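Local coordinates for TENA/THI-4 protein (Shewanella denitrificans OS217, PDB 3DDE) that is of unknown function but adopts the all-helical heme oxygenase-like fold and may, as a presumed member of an iron-containing redox enzyme family, act as an oxidoreductase, at residues 71-76 / 132-137; 56-61 / 123-128; 218-223 / 229-234; 25-30 / 38-43. All blocks are in the same frame, centred on the assembly; numbering follows the deposited sequence.

How the interactions relate
Four contacts sample two ends of an all-helical, heme oxygenase-like subunit. Interactions 1 and 2 have centres about 10 Å apart and interlock along the chain, helices 55-65 and 71-84 pairing with helices 112-126 and 134-141. They touch: R133 NH2 hydrogen-bonds N58 OD1 at 2.9 Å, and Q132 NE2 reaches I124 O at 2.7 Å. Both also meet a second subunit. Across the chain's centre from interaction 1, about 38 and 32 Å away between centres, interactions 3 and 4 form a second pair with centres about 11 Å apart, where W218 packs on P26 and E30, and Y221 on L40. A di(hydroxyethyl)ether, probably from the crystallisation liquor, lies about 5 Å from the L61 side chain.

Interaction 1 (71-76 / 132-137); sequences GKYLSF and QRLGYS
Y73 and L134 mark the closest approach of the two backbones, yet their CA atoms remain 10.4 Å apart, so the first turns of helix 71-84 and the start of helix 134-141 meet through side chains alone. The leucine comes from the opposite direction to the tyrosine. Its CG lies 3.8 Å from Y73 OH, while its methyls CD1 and CD2 both approach CE1 of the same ring. CD2 also reaches the neighbouring aromatic, lying 3.7 Å from F76 CE1 and 3.9 Å from F76 CZ, and it meets both rings at an oblique slant. Y73 and F76, three residues apart on one helix, can share this partner because each holds CG anti to the backbone N, with chi1 of -170° and 172°, which sends the two rings out from the helix in the same general direction.

The three residues are buried where several helices of the heme oxygenase-like bundle converge. V62 of helix 55-65 touches Y73, and M185 and V189 of helix 166-189 add to the packing around the tyrosine; L186 and V189 touch L134. With an alanine in place of L134, CG and both methyls would be lost, and the rings of Y73 and F76 would probably be left with a gap between them and helix 134-141. Y73 is polar at its tip, but its OH is satisfied by a hydrogen bond to P130 O, just before the segment 132-137. The F76 ring also meets that of H80, with planes at about 35°.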
loop_
_atom_site.group_PDB
_atom_site.type_symbol
_atom_site.label_atom_id
_atom_site.label_comp_id
_atom_site.label_asym_id
_atom_site.label_seq_id
_atom_site.Cartn_x
_atom_site.Cartn_y
_atom_site.Cartn_z
ATOM N N GLY A 71 2.755 20.742 8.648
ATOM C CA GLY A 71 3.629 20.133 9.654
ATOM C C GLY A 71 2.912 19.638 10.893
ATOM O O GLY A 71 3.169 18.525 11.384
ATOM N N LYS A 72 1.997 20.468 11.387
ATOM C CA LYS A 72 1.239 20.152 12.588
ATOM C C LYS A 72 0.333 18.942 12.384
ATOM O O LYS A 72 0.126 18.156 13.313
ATOM C CB LYS A 72 0.408 21.360 13.029
ATOM C CG LYS A 72 1.222 22.580 13.371
ATOM N N TYR A 73 -0.197 18.790 11.171
ATOM C CA TYR A 73 -1.078 17.661 10.856
ATOM C C TYR A 73 -0.312 16.340 10.769
ATOM O O TYR A 73 -0.802 15.339 11.259
ATOM C CB TYR A 73 -1.922 17.941 9.600
ATOM C CG TYR A 73 -3.025 16.935 9.347
ATOM C CD1 TYR A 73 -3.795 16.434 10.392
ATOM C CD2 TYR A 73 -3.355 16.544 8.061
ATOM C CE1 TYR A 73 -4.804 15.536 10.171
ATOM C CE2 TYR A 73 -4.375 15.648 7.831
ATOM C CZ TYR A 73 -5.098 15.146 8.893
ATOM O OH TYR A 73 -6.113 14.236 8.685
ATOM N N LEU A 74 0.888 16.333 10.196
ATOM C CA LEU A 74 1.686 15.100 10.149
ATOM C C LEU A 74 2.022 14.663 11.576
ATOM O O LEU A 74 1.902 13.483 11.902
ATOM C CB LEU A 74 2.982 15.290 9.348
ATOM C CG LEU A 74 3.950 14.099 9.253
ATOM C CD1 LEU A 74 3.382 12.980 8.354
ATOM C CD2 LEU A 74 5.285 14.580 8.738
ATOM N N SER A 75 2.460 15.607 12.420
ATOM C CA SER A 75 2.761 15.288 13.827
ATOM C C SER A 75 1.527 14.730 14.523
ATOM O O SER A 75 1.604 13.745 15.259
ATOM C CB SER A 75 3.252 16.499 14.610
ATOM O OG SER A 75 4.587 16.801 14.297
ATOM N N PHE A 76 0.391 15.387 14.291
ATOM C CA PHE A 76 -0.887 14.975 14.864
ATOM C C PHE A 76 -1.202 13.503 14.551
ATOM O O PHE A 76 -1.594 12.740 15.449
ATOM C CB PHE A 76 -2.022 15.898 14.362
ATOM C CG PHE A 76 -3.403 15.434 14.744
ATOM C CD1 PHE A 76 -4.050 14.443 14.006
ATOM C CD2 PHE A 76 -4.064 15.991 15.835
ATOM C CE1 PHE A 76 -5.318 14.007 14.357
ATOM C CE2 PHE A 76 -5.335 15.557 16.196
ATOM C CZ PHE A 76 -5.962 14.567 15.460
ATOM N N GLN A 132 -9.899 14.302 5.670
ATOM C CA GLN A 132 -11.187 13.655 5.895
ATOM C C GLN A 132 -11.360 12.720 7.095
ATOM O O GLN A 132 -12.458 12.647 7.630
ATOM C CB GLN A 132 -11.636 12.973 4.600
ATOM C CG GLN A 132 -10.839 11.737 4.221
ATOM C CD GLN A 132 -11.198 11.216 2.847
ATOM O OE1 GLN A 132 -12.155 11.660 2.250
ATOM N NE2 GLN A 132 -10.426 10.278 2.347
ATOM N N ARG A 133 -10.308 12.024 7.525
ATOM C CA ARG A 133 -10.421 11.124 8.666
ATOM C C ARG A 133 -10.760 11.890 9.962
ATOM O O ARG A 133 -11.312 11.310 10.895
ATOM C CB ARG A 133 -9.141 10.306 8.856
ATOM C CG ARG A 133 -9.304 9.133 9.802
ATOM C CD ARG A 133 -7.978 8.615 10.311
ATOM N NE ARG A 133 -8.180 7.495 11.234
ATOM C CZ ARG A 133 -8.500 7.612 12.516
ATOM N NH1 ARG A 133 -8.706 8.805 13.073
ATOM N NH2 ARG A 133 -8.662 6.522 13.246
ATOM N N LEU A 134 -10.431 13.184 10.022
ATOM C CA LEU A 134 -10.775 14.022 11.167
ATOM C C LEU A 134 -12.291 14.024 11.439
ATOM O O LEU A 134 -12.714 14.278 12.570
ATOM C CB LEU A 134 -10.269 15.450 10.967
ATOM C CG LEU A 134 -8.763 15.719 10.991
ATOM C CD1 LEU A 134 -8.473 17.156 10.574
ATOM C CD2 LEU A 134 -8.169 15.425 12.386
ATOM N N GLY A 135 -13.093 13.744 10.411
ATOM C CA GLY A 135 -14.559 13.651 10.542
ATOM C C GLY A 135 -14.987 12.488 11.429
ATOM O O GLY A 135 -15.933 12.593 12.198
ATOM N N TYR A 136 -14.286 11.374 11.303
ATOM C CA TYR A 136 -14.518 10.205 12.147
ATOM C C TYR A 136 -14.218 10.584 13.588
ATOM O O TYR A 136 -15.041 10.373 14.487
ATOM C CB TYR A 136 -13.621 9.041 11.695
ATOM C CG TYR A 136 -13.597 7.813 12.593
ATOM C CD1 TYR A 136 -14.770 7.265 13.107
ATOM C CD2 TYR A 136 -12.395 7.167 12.871
ATOM C CE1 TYR A 136 -14.744 6.126 13.893
ATOM C CE2 TYR A 136 -12.357 6.032 13.641
ATOM C CZ TYR A 136 -13.536 5.512 14.155
ATOM O OH TYR A 136 -13.483 4.378 14.930
ATOM N N SER A 137 -13.032 11.158 13.782
ATOM C CA SER A 137 -12.556 11.603 15.081
ATOM C C SER A 137 -13.490 12.620 15.717
ATOM O O SER A 137 -13.646 12.658 16.942
ATOM C CB SER A 137 -11.174 12.232 14.930
ATOM O OG SER A 137 -10.213 11.265 14.552
#

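Interaction 2 (56-61 / 123-128); sequences AKNQAL and WISATG
Backbones come close here, with the CA atoms of N58 and S125 only 5.9 Å apart, so helix 55-65 and the last turn of helix 112-126 meet with little side-chain bulk between them. S125 points its CB at the neighbouring helix, and that atom lies 3.2 Å from N58 O. The hydroxyl is also near this carbonyl, OG being 3.3 Å from N58 O, but no hydrogen bond links them; S125 OG instead bonds L121 O, one turn back in its own helix. Its chi1 of -62° places OG beside the backbone N, consistent with that bond. From the other helix, N58 CB lies 3.8 Å from S125 OG.

A small residue at the interface is consistent with such a close pairing of two helices in this heme oxygenase-like bundle, and A126 continues the theme: its CB meets L61 CD2 at 3.9 Å, the apolar part of the contact. L61 reaches it with CG anti to the backbone N. The amide of N58 turns elsewhere, its OD1 accepting from R133 NH2, which ties this helix pair to the segment 132-137.

Just past A126 the helix ends, and T127 is the first residue to leave helical geometry. Its OG1 donates to W123 O at 2.7 Å from above the carbonyl plane, and T127 OG1 also sits over the centre of one face of the W123 indole. That indole faces a third subunit, where W123 NE1 bonds E115 of that chain and the ring stacks on its Y122. L61 packs on I64 of a second subunit.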
loop_
_atom_site.group_PDB
_atom_site.type_symbol
_atom_site.label_atom_id
_atom_site.label_comp_id
_atom_site.label_asym_id
_atom_site.label_seq_id
_atom_site.Cartn_x
_atom_site.Cartn_y
_atom_site.Cartn_z
ATOM N N ALA A 56 -5.241 2.989 15.434
ATOM C CA ALA A 56 -3.910 3.559 15.492
ATOM C C ALA A 56 -3.257 3.438 14.117
ATOM O O ALA A 56 -2.617 4.360 13.644
ATOM C CB ALA A 56 -3.048 2.851 16.563
ATOM N N LYS A 57 -3.443 2.282 13.493
ATOM C CA LYS A 57 -2.861 1.972 12.191
ATOM C C LYS A 57 -3.414 2.838 11.072
ATOM O O LYS A 57 -2.633 3.421 10.332
ATOM C CB LYS A 57 -3.082 0.514 11.863
ATOM C CG LYS A 57 -2.367 -0.417 12.799
ATOM C CD LYS A 57 -2.564 -1.848 12.358
ATOM C CE LYS A 57 -1.791 -2.761 13.246
ATOM N NZ LYS A 57 -1.655 -4.100 12.639
ATOM N N ASN A 58 -4.737 2.949 10.953
ATOM C CA ASN A 58 -5.285 3.787 9.908
ATOM C C ASN A 58 -5.047 5.301 10.147
ATOM O O ASN A 58 -4.949 6.070 9.183
ATOM C CB ASN A 58 -6.736 3.391 9.504
ATOM C CG ASN A 58 -7.765 3.510 10.633
ATOM O OD1 ASN A 58 -7.856 4.519 11.358
ATOM N ND2 ASN A 58 -8.597 2.497 10.723
ATOM N N GLN A 59 -4.901 5.713 11.415
ATOM C CA GLN A 59 -4.539 7.091 11.732
ATOM C C GLN A 59 -3.101 7.375 11.261
ATOM O O GLN A 59 -2.831 8.411 10.645
ATOM C CB GLN A 59 -4.668 7.357 13.237
ATOM C CG GLN A 59 -4.252 8.747 13.696
ATOM C CD GLN A 59 -5.004 9.862 12.979
ATOM O OE1 GLN A 59 -6.030 10.344 13.468
ATOM N NE2 GLN A 59 -4.529 10.237 11.788
ATOM N N ALA A 60 -2.181 6.462 11.549
ATOM C CA ALA A 60 -0.798 6.620 11.108
ATOM C C ALA A 60 -0.720 6.638 9.570
ATOM O O ALA A 60 0.113 7.324 8.992
ATOM C CB ALA A 60 0.116 5.506 11.701
ATOM N N LEU A 61 -1.619 5.913 8.918
ATOM C CA LEU A 61 -1.634 5.827 7.455
ATOM C C LEU A 61 -1.890 7.176 6.755
ATOM O O LEU A 61 -1.322 7.443 5.688
ATOM C CB LEU A 61 -2.647 4.762 7.020
ATOM C CG LEU A 61 -2.620 4.241 5.585
ATOM C CD1 LEU A 61 -1.219 3.751 5.168
ATOM C CD2 LEU A 61 -3.663 3.131 5.460
ATOM N N TRP A 123 -9.573 2.935 3.834
ATOM C CA TRP A 123 -9.751 3.580 2.525
ATOM C C TRP A 123 -9.705 5.098 2.607
ATOM O O TRP A 123 -8.995 5.745 1.823
ATOM C CB TRP A 123 -11.075 3.123 1.908
ATOM C CG TRP A 123 -11.435 3.715 0.599
ATOM C CD1 TRP A 123 -12.446 4.574 0.350
ATOM C CD2 TRP A 123 -10.782 3.488 -0.655
ATOM N NE1 TRP A 123 -12.492 4.877 -0.995
ATOM C CE2 TRP A 123 -11.480 4.215 -1.628
ATOM C CE3 TRP A 123 -9.693 2.703 -1.054
ATOM C CZ2 TRP A 123 -11.099 4.227 -2.965
ATOM C CZ3 TRP A 123 -9.329 2.696 -2.392
ATOM C CH2 TRP A 123 -10.027 3.454 -3.328
ATOM N N ILE A 124 -10.455 5.676 3.539
ATOM C CA ILE A 124 -10.508 7.131 3.637
ATOM C C ILE A 124 -9.227 7.703 4.276
ATOM O O ILE A 124 -8.964 8.905 4.221
ATOM C CB ILE A 124 -11.856 7.651 4.272
ATOM C CG1 ILE A 124 -12.041 7.221 5.734
ATOM C CG2 ILE A 124 -13.055 7.259 3.398
ATOM C CD1 ILE A 124 -11.224 8.061 6.740
ATOM N N SER A 125 -8.424 6.826 4.846
ATOM C CA SER A 125 -7.146 7.194 5.430
ATOM C C SER A 125 -6.009 7.102 4.407
ATOM O O SER A 125 -5.052 7.867 4.467
ATOM C CB SER A 125 -6.849 6.307 6.637
ATOM O OG SER A 125 -7.839 6.481 7.638
ATOM N N ALA A 126 -6.134 6.185 3.459
ATOM C CA ALA A 126 -5.132 5.967 2.428
ATOM C C ALA A 126 -5.378 6.763 1.151
ATOM O O ALA A 126 -4.474 6.913 0.330
ATOM C CB ALA A 126 -5.082 4.497 2.083
ATOM N N THR A 127 -6.582 7.266 0.952
ATOM C CA THR A 127 -6.912 7.945 -0.301
ATOM C C THR A 127 -7.707 9.224 -0.051
ATOM O O THR A 127 -8.102 9.499 1.074
ATOM C CB THR A 127 -7.775 7.030 -1.174
ATOM O OG1 THR A 127 -9.072 6.926 -0.601
ATOM C CG2 THR A 127 -7.159 5.632 -1.309
ATOM N N GLY A 128 -7.934 9.996 -1.120
ATOM C CA GLY A 128 -8.736 11.206 -1.065
ATOM C C GLY A 128 -8.093 12.374 -0.350
ATOM O O GLY A 128 -6.862 12.450 -0.236
#

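Interaction 3 (218-223 / 229-234); sequences WKEYQL and SDRYAF
The aliphatic part of E220 packs against the guanidinium of R231: CB of the glutamate lies 3.3 Å from R231 NH1, approaching the group obliquely, and CG follows at 4.1 Å from the same nitrogen. The arginine reaches the helix because its chain is extended from CG to NE. NH1 is buried by the contact and has no polar partner in the model.

The charges are less comfortably placed. E220 OE1 and D230 OD2 approach to 3.5 Å, with their carboxylate planes 61° apart, a pairing of like charges that would probably raise the affinity of one of them for a proton. R231 probably offsets this only in part. A long salt bridge of 3.8 Å joins R231 NE to D230 OD1, but the oxygen lies well out of the guanidinium plane and no N-H points at it, so the attraction is one of charge alone. E220 OE1 stays 4.8 Å from R231 NH1, opposite in charge but not in contact. The bend of the glutamate chain at chi2, -64°, turns its carboxylate toward D230 while CB and CG lie beside the arginine.

The contact places the irregular C-terminal segment beside the last turns of helix 193-223 at the protein surface, where no other chain of the assembly touches either segment. L111 touches both E220 and R231, and the arginine also packs on F224 and I43, so its side chain lies between the end of helix 193-223 and the first turns of helix 38-52.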
loop_
_atom_site.group_PDB
_atom_site.type_symbol
_atom_site.label_atom_id
_atom_site.label_comp_id
_atom_site.label_asym_id
_atom_site.label_seq_id
_atom_site.Cartn_x
_atom_site.Cartn_y
_atom_site.Cartn_z
ATOM N N TRP A 218 -27.110 -7.305 17.297
ATOM C CA TRP A 218 -28.467 -7.703 17.706
ATOM C C TRP A 218 -28.921 -9.001 17.013
ATOM O O TRP A 218 -29.387 -9.931 17.680
ATOM C CB TRP A 218 -29.455 -6.550 17.453
ATOM C CG TRP A 218 -30.845 -6.780 17.974
ATOM C CD1 TRP A 218 -31.995 -6.830 17.243
ATOM C CD2 TRP A 218 -31.222 -7.010 19.335
ATOM N NE1 TRP A 218 -33.074 -7.062 18.073
ATOM C CE2 TRP A 218 -32.622 -7.182 19.361
ATOM C CE3 TRP A 218 -30.515 -7.081 20.538
ATOM C CZ2 TRP A 218 -33.324 -7.419 20.537
ATOM C CZ3 TRP A 218 -31.217 -7.321 21.710
ATOM C CH2 TRP A 218 -32.606 -7.488 21.699
ATOM N N LYS A 219 -28.765 -9.076 15.691
ATOM C CA LYS A 219 -29.128 -10.278 14.926
ATOM C C LYS A 219 -28.434 -11.542 15.490
ATOM O O LYS A 219 -29.087 -12.553 15.736
ATOM C CB LYS A 219 -28.804 -10.057 13.435
ATOM C CG LYS A 219 -28.994 -11.257 12.515
ATOM N N GLU A 220 -27.120 -11.468 15.719
ATOM C CA GLU A 220 -26.364 -12.606 16.257
ATOM C C GLU A 220 -26.766 -12.935 17.692
ATOM O O GLU A 220 -26.672 -14.096 18.109
ATOM C CB GLU A 220 -24.844 -12.353 16.187
ATOM C CG GLU A 220 -24.268 -12.261 14.776
ATOM C CD GLU A 220 -24.390 -13.552 13.982
ATOM O OE1 GLU A 220 -24.442 -14.635 14.583
ATOM O OE2 GLU A 220 -24.418 -13.486 12.737
ATOM N N TYR A 221 -27.185 -11.916 18.444
ATOM C CA TYR A 221 -27.660 -12.103 19.821
ATOM C C TYR A 221 -28.980 -12.874 19.863
ATOM O O TYR A 221 -29.183 -13.679 20.766
ATOM C CB TYR A 221 -27.809 -10.763 20.565
ATOM C CG TYR A 221 -28.396 -10.903 21.972
ATOM C CD1 TYR A 221 -27.693 -11.558 22.993
ATOM C CD2 TYR A 221 -29.643 -10.361 22.283
ATOM C CE1 TYR A 221 -28.238 -11.690 24.293
ATOM C CE2 TYR A 221 -30.192 -10.483 23.562
ATOM C CZ TYR A 221 -29.484 -11.143 24.560
ATOM O OH TYR A 221 -30.050 -11.245 25.803
ATOM N N GLN A 222 -29.877 -12.619 18.905
ATOM C CA GLN A 222 -31.169 -13.319 18.821
ATOM C C GLN A 222 -30.961 -14.756 18.374
ATOM O O GLN A 222 -31.526 -15.681 18.973
ATOM C CB GLN A 222 -32.129 -12.665 17.837
ATOM C CG GLN A 222 -32.496 -11.240 18.119
ATOM C CD GLN A 222 -33.381 -10.710 17.025
ATOM O OE1 GLN A 222 -34.552 -11.061 16.959
ATOM N NE2 GLN A 222 -32.814 -9.881 16.127
ATOM N N LEU A 223 -30.185 -14.934 17.307
ATOM C CA LEU A 223 -29.809 -16.268 16.819
ATOM C C LEU A 223 -29.059 -17.072 17.900
ATOM O O LEU A 223 -29.080 -18.307 17.889
ATOM C CB LEU A 223 -28.929 -16.157 15.561
ATOM C CG LEU A 223 -29.592 -16.012 14.191
ATOM C CD1 LEU A 223 -30.788 -15.069 14.211
ATOM C CD2 LEU A 223 -28.546 -15.567 13.149
ATOM N N SER A 229 -24.450 -22.038 16.171
ATOM C CA SER A 229 -23.407 -22.501 17.081
ATOM C C SER A 229 -22.290 -21.453 17.196
ATOM O O SER A 229 -21.218 -21.763 17.706
ATOM C CB SER A 229 -22.786 -23.814 16.572
ATOM O OG SER A 229 -23.693 -24.906 16.646
ATOM N N ASP A 230 -22.540 -20.217 16.747
ATOM C CA ASP A 230 -21.518 -19.152 16.754
ATOM C C ASP A 230 -20.949 -18.817 18.148
ATOM O O ASP A 230 -19.803 -18.384 18.222
ATOM C CB ASP A 230 -22.062 -17.878 16.037
ATOM C CG ASP A 230 -20.979 -16.802 15.769
ATOM O OD1 ASP A 230 -19.925 -16.825 16.431
ATOM O OD2 ASP A 230 -21.168 -15.911 14.893
ATOM N N ARG A 231 -21.690 -19.063 19.242
ATOM C CA ARG A 231 -21.211 -18.670 20.605
ATOM C C ARG A 231 -21.275 -19.676 21.795
ATOM O O ARG A 231 -21.747 -20.804 21.649
ATOM C CB ARG A 231 -21.760 -17.266 20.929
ATOM C CG ARG A 231 -21.006 -16.226 20.089
ATOM C CD ARG A 231 -21.642 -14.883 19.910
ATOM N NE ARG A 231 -20.811 -14.116 18.974
ATOM C CZ ARG A 231 -21.207 -13.052 18.280
ATOM N NH1 ARG A 231 -22.451 -12.604 18.390
ATOM N NH2 ARG A 231 -20.356 -12.437 17.453
ATOM N N TYR A 232 -20.757 -19.233 22.953
ATOM C CA TYR A 232 -20.482 -20.046 24.171
ATOM C C TYR A 232 -20.913 -19.319 25.461
ATOM O O TYR A 232 -20.220 -18.412 25.930
ATOM C CB TYR A 232 -18.960 -20.315 24.193
ATOM C CG TYR A 232 -18.262 -19.217 23.419
ATOM C CD1 TYR A 232 -17.922 -18.005 24.018
ATOM C CD2 TYR A 232 -18.062 -19.343 22.038
ATOM C CE1 TYR A 232 -17.355 -16.969 23.268
ATOM C CE2 TYR A 232 -17.503 -18.314 21.285
ATOM C CZ TYR A 232 -17.153 -17.136 21.904
ATOM O OH TYR A 232 -16.592 -16.125 21.160
ATOM N N ALA A 233 -22.036 -19.742 26.045
ATOM C CA ALA A 233 -22.643 -19.070 27.216
ATOM C C ALA A 233 -22.217 -19.569 28.608
ATOM O O ALA A 233 -22.822 -20.491 29.148
ATOM C CB ALA A 233 -24.171 -19.149 27.106
ATOM N N PHE A 234 -21.202 -18.925 29.189
ATOM C CA PHE A 234 -20.703 -19.243 30.536
ATOM C C PHE A 234 -20.126 -18.005 31.226
ATOM O O PHE A 234 -19.135 -17.301 30.598
ATOM C CB PHE A 234 -19.638 -20.342 30.480
ATOM C CG PHE A 234 -20.200 -21.724 30.307
ATOM C CD1 PHE A 234 -20.407 -22.254 29.039
ATOM C CD2 PHE A 234 -20.530 -22.494 31.423
ATOM C CE1 PHE A 234 -20.936 -23.531 28.880
ATOM C CE2 PHE A 234 -21.057 -23.780 31.280
ATOM C CZ PHE A 234 -21.262 -24.299 30.007
#

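Interaction 4 (25-30 / 38-43); sequences SPFIHE and KALYAI
F27 presents its ring edge to L40, with CE1 3.4 Å from the leucine's CD1, which lies near the plane of the ring. The touch is close and takes in the CD1-CE1 side of the ring: CE1 is also 3.6 Å from L40 CG, and CD1 of F27 is 3.6 Å from L40 CD1. Although the CB of F27 does not head for the other helix, the end of the side chain does, since CG stands anti to the backbone N (chi1 173°) and carries the ring across. The other methyl of the leucine, CD2, lies between the two partners, 4.0 Å from F27 CE1 and 4.1 Å from E30 CG, so L40 spans successive turns of the short helix and meets E30 through its aliphatic part.

The contact joins helices 26-32 and 38-52, consecutive in the chain, as a helical hairpin, the two segments running roughly antiparallel with their nearest CA atoms, those of F27 and L40, 8.8 Å apart. S25 starts the first helix as its N-cap, its OG accepting a weak bond from I28 N. Helix 193-223 lies against the same hairpin: L214 touches F27, W218 packs on E30, and Y221 meets L40.

Were a serine to stand in place of L40, the edge of F27 and the CG of E30 would probably lose their shared apolar partner, and the phenyl ring would be freer to shift. No hydrogen bond crosses between the segments, and this join therefore depends on the fit of apolar groups in a largely buried setting.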
loop_
_atom_site.group_PDB
_atom_site.type_symbol
_atom_site.label_atom_id
_atom_site.label_comp_id
_atom_site.label_asym_id
_atom_site.label_seq_id
_atom_site.Cartn_x
_atom_site.Cartn_y
_atom_site.Cartn_z
ATOM N N SER A 25 -32.518 1.702 17.060
ATOM C CA SER A 25 -31.765 0.481 17.377
ATOM C C SER A 25 -32.442 -0.406 18.420
ATOM O O SER A 25 -32.637 0.023 19.562
ATOM C CB SER A 25 -30.367 0.828 17.890
ATOM O OG SER A 25 -29.644 -0.353 18.195
ATOM N N PRO A 26 -32.798 -1.655 18.051
ATOM C CA PRO A 26 -33.394 -2.529 19.053
ATOM C C PRO A 26 -32.400 -2.854 20.162
ATOM O O PRO A 26 -32.803 -3.125 21.299
ATOM C CB PRO A 26 -33.722 -3.800 18.263
ATOM C CG PRO A 26 -33.738 -3.405 16.872
ATOM C CD PRO A 26 -32.718 -2.334 16.754
ATOM N N PHE A 27 -31.115 -2.879 19.806
ATOM C CA PHE A 27 -30.025 -3.110 20.749
ATOM C C PHE A 27 -30.080 -2.051 21.850
ATOM O O PHE A 27 -30.082 -2.379 23.039
ATOM C CB PHE A 27 -28.669 -3.073 20.015
ATOM C CG PHE A 27 -27.469 -3.137 20.929
ATOM C CD1 PHE A 27 -26.916 -4.355 21.295
ATOM C CD2 PHE A 27 -26.891 -1.970 21.418
ATOM C CE1 PHE A 27 -25.813 -4.409 22.152
ATOM C CE2 PHE A 27 -25.798 -2.014 22.262
ATOM C CZ PHE A 27 -25.257 -3.238 22.637
ATOM N N ILE A 28 -30.158 -0.785 21.447
ATOM C CA ILE A 28 -30.205 0.334 22.391
ATOM C C ILE A 28 -31.460 0.290 23.265
ATOM O O ILE A 28 -31.378 0.581 24.457
ATOM C CB ILE A 28 -30.134 1.712 21.673
ATOM C CG1 ILE A 28 -28.854 1.864 20.836
ATOM C CG2 ILE A 28 -30.220 2.848 22.682
ATOM C CD1 ILE A 28 -27.572 1.949 21.626
ATOM N N HIS A 29 -32.617 -0.076 22.703
ATOM C CA HIS A 29 -33.838 -0.131 23.518
ATOM C C HIS A 29 -33.731 -1.271 24.522
ATOM O O HIS A 29 -34.109 -1.111 25.671
ATOM C CB HIS A 29 -35.139 -0.291 22.720
ATOM C CG HIS A 29 -35.247 0.612 21.533
ATOM N ND1 HIS A 29 -36.149 0.384 20.516
ATOM C CD2 HIS A 29 -34.511 1.686 21.155
ATOM C CE1 HIS A 29 -35.997 1.310 19.584
ATOM N NE2 HIS A 29 -35.001 2.105 19.943
ATOM N N GLU A 30 -33.224 -2.418 24.079
ATOM C CA GLU A 30 -33.049 -3.578 24.957
ATOM C C GLU A 30 -32.236 -3.173 26.193
ATOM O O GLU A 30 -32.574 -3.541 27.325
ATOM C CB GLU A 30 -32.341 -4.702 24.188
ATOM C CG GLU A 30 -31.998 -5.964 24.973
ATOM C CD GLU A 30 -33.187 -6.859 25.271
ATOM O OE1 GLU A 30 -34.339 -6.488 24.959
ATOM O OE2 GLU A 30 -32.954 -7.954 25.823
ATOM N N LYS A 38 -24.898 -10.367 30.099
ATOM C CA LYS A 38 -23.448 -10.487 29.942
ATOM C C LYS A 38 -23.107 -10.808 28.479
ATOM O O LYS A 38 -22.231 -10.174 27.881
ATOM C CB LYS A 38 -22.899 -11.570 30.883
ATOM N N ALA A 39 -23.834 -11.768 27.907
ATOM C CA ALA A 39 -23.644 -12.197 26.521
ATOM C C ALA A 39 -23.792 -11.044 25.529
ATOM O O ALA A 39 -22.996 -10.909 24.596
ATOM C CB ALA A 39 -24.617 -13.314 26.173
ATOM N N LEU A 40 -24.822 -10.222 25.720
ATOM C CA LEU A 40 -25.047 -9.068 24.845
ATOM C C LEU A 40 -23.872 -8.087 24.921
ATOM O O LEU A 40 -23.383 -7.614 23.897
ATOM C CB LEU A 40 -26.345 -8.345 25.204
ATOM C CG LEU A 40 -26.708 -7.120 24.358
ATOM C CD1 LEU A 40 -26.879 -7.531 22.904
ATOM C CD2 LEU A 40 -27.964 -6.428 24.875
ATOM N N TYR A 41 -23.419 -7.798 26.138
ATOM C CA TYR A 41 -22.319 -6.869 26.346
ATOM C C TYR A 41 -21.028 -7.412 25.713
ATOM O O TYR A 41 -20.292 -6.670 25.070
ATOM C CB TYR A 41 -22.180 -6.570 27.839
ATOM C CG TYR A 41 -21.082 -5.597 28.186
ATOM C CD1 TYR A 41 -21.094 -4.294 27.682
ATOM C CD2 TYR A 41 -20.052 -5.960 29.049
ATOM C CE1 TYR A 41 -20.082 -3.391 27.998
ATOM C CE2 TYR A 41 -19.043 -5.067 29.374
ATOM C CZ TYR A 41 -19.065 -3.782 28.853
ATOM O OH TYR A 41 -18.066 -2.890 29.169
ATOM N N ALA A 42 -20.789 -8.714 25.861
ATOM C CA ALA A 42 -19.614 -9.367 25.274
ATOM C C ALA A 42 -19.630 -9.317 23.740
ATOM O O ALA A 42 -18.633 -8.948 23.124
ATOM C CB ALA A 42 -19.535 -10.805 25.739
ATOM N N ILE A 43 -20.749 -9.711 23.137
ATOM C CA ILE A 43 -20.903 -9.697 21.672
ATOM C C ILE A 43 -20.541 -8.320 21.124
ATOM O O ILE A 43 -19.715 -8.198 20.212
ATOM C CB ILE A 43 -22.341 -10.053 21.246
ATOM C CG1 ILE A 43 -22.613 -11.545 21.494
ATOM C CG2 ILE A 43 -22.572 -9.701 19.767
ATOM C CD1 ILE A 43 -24.077 -11.957 21.360
#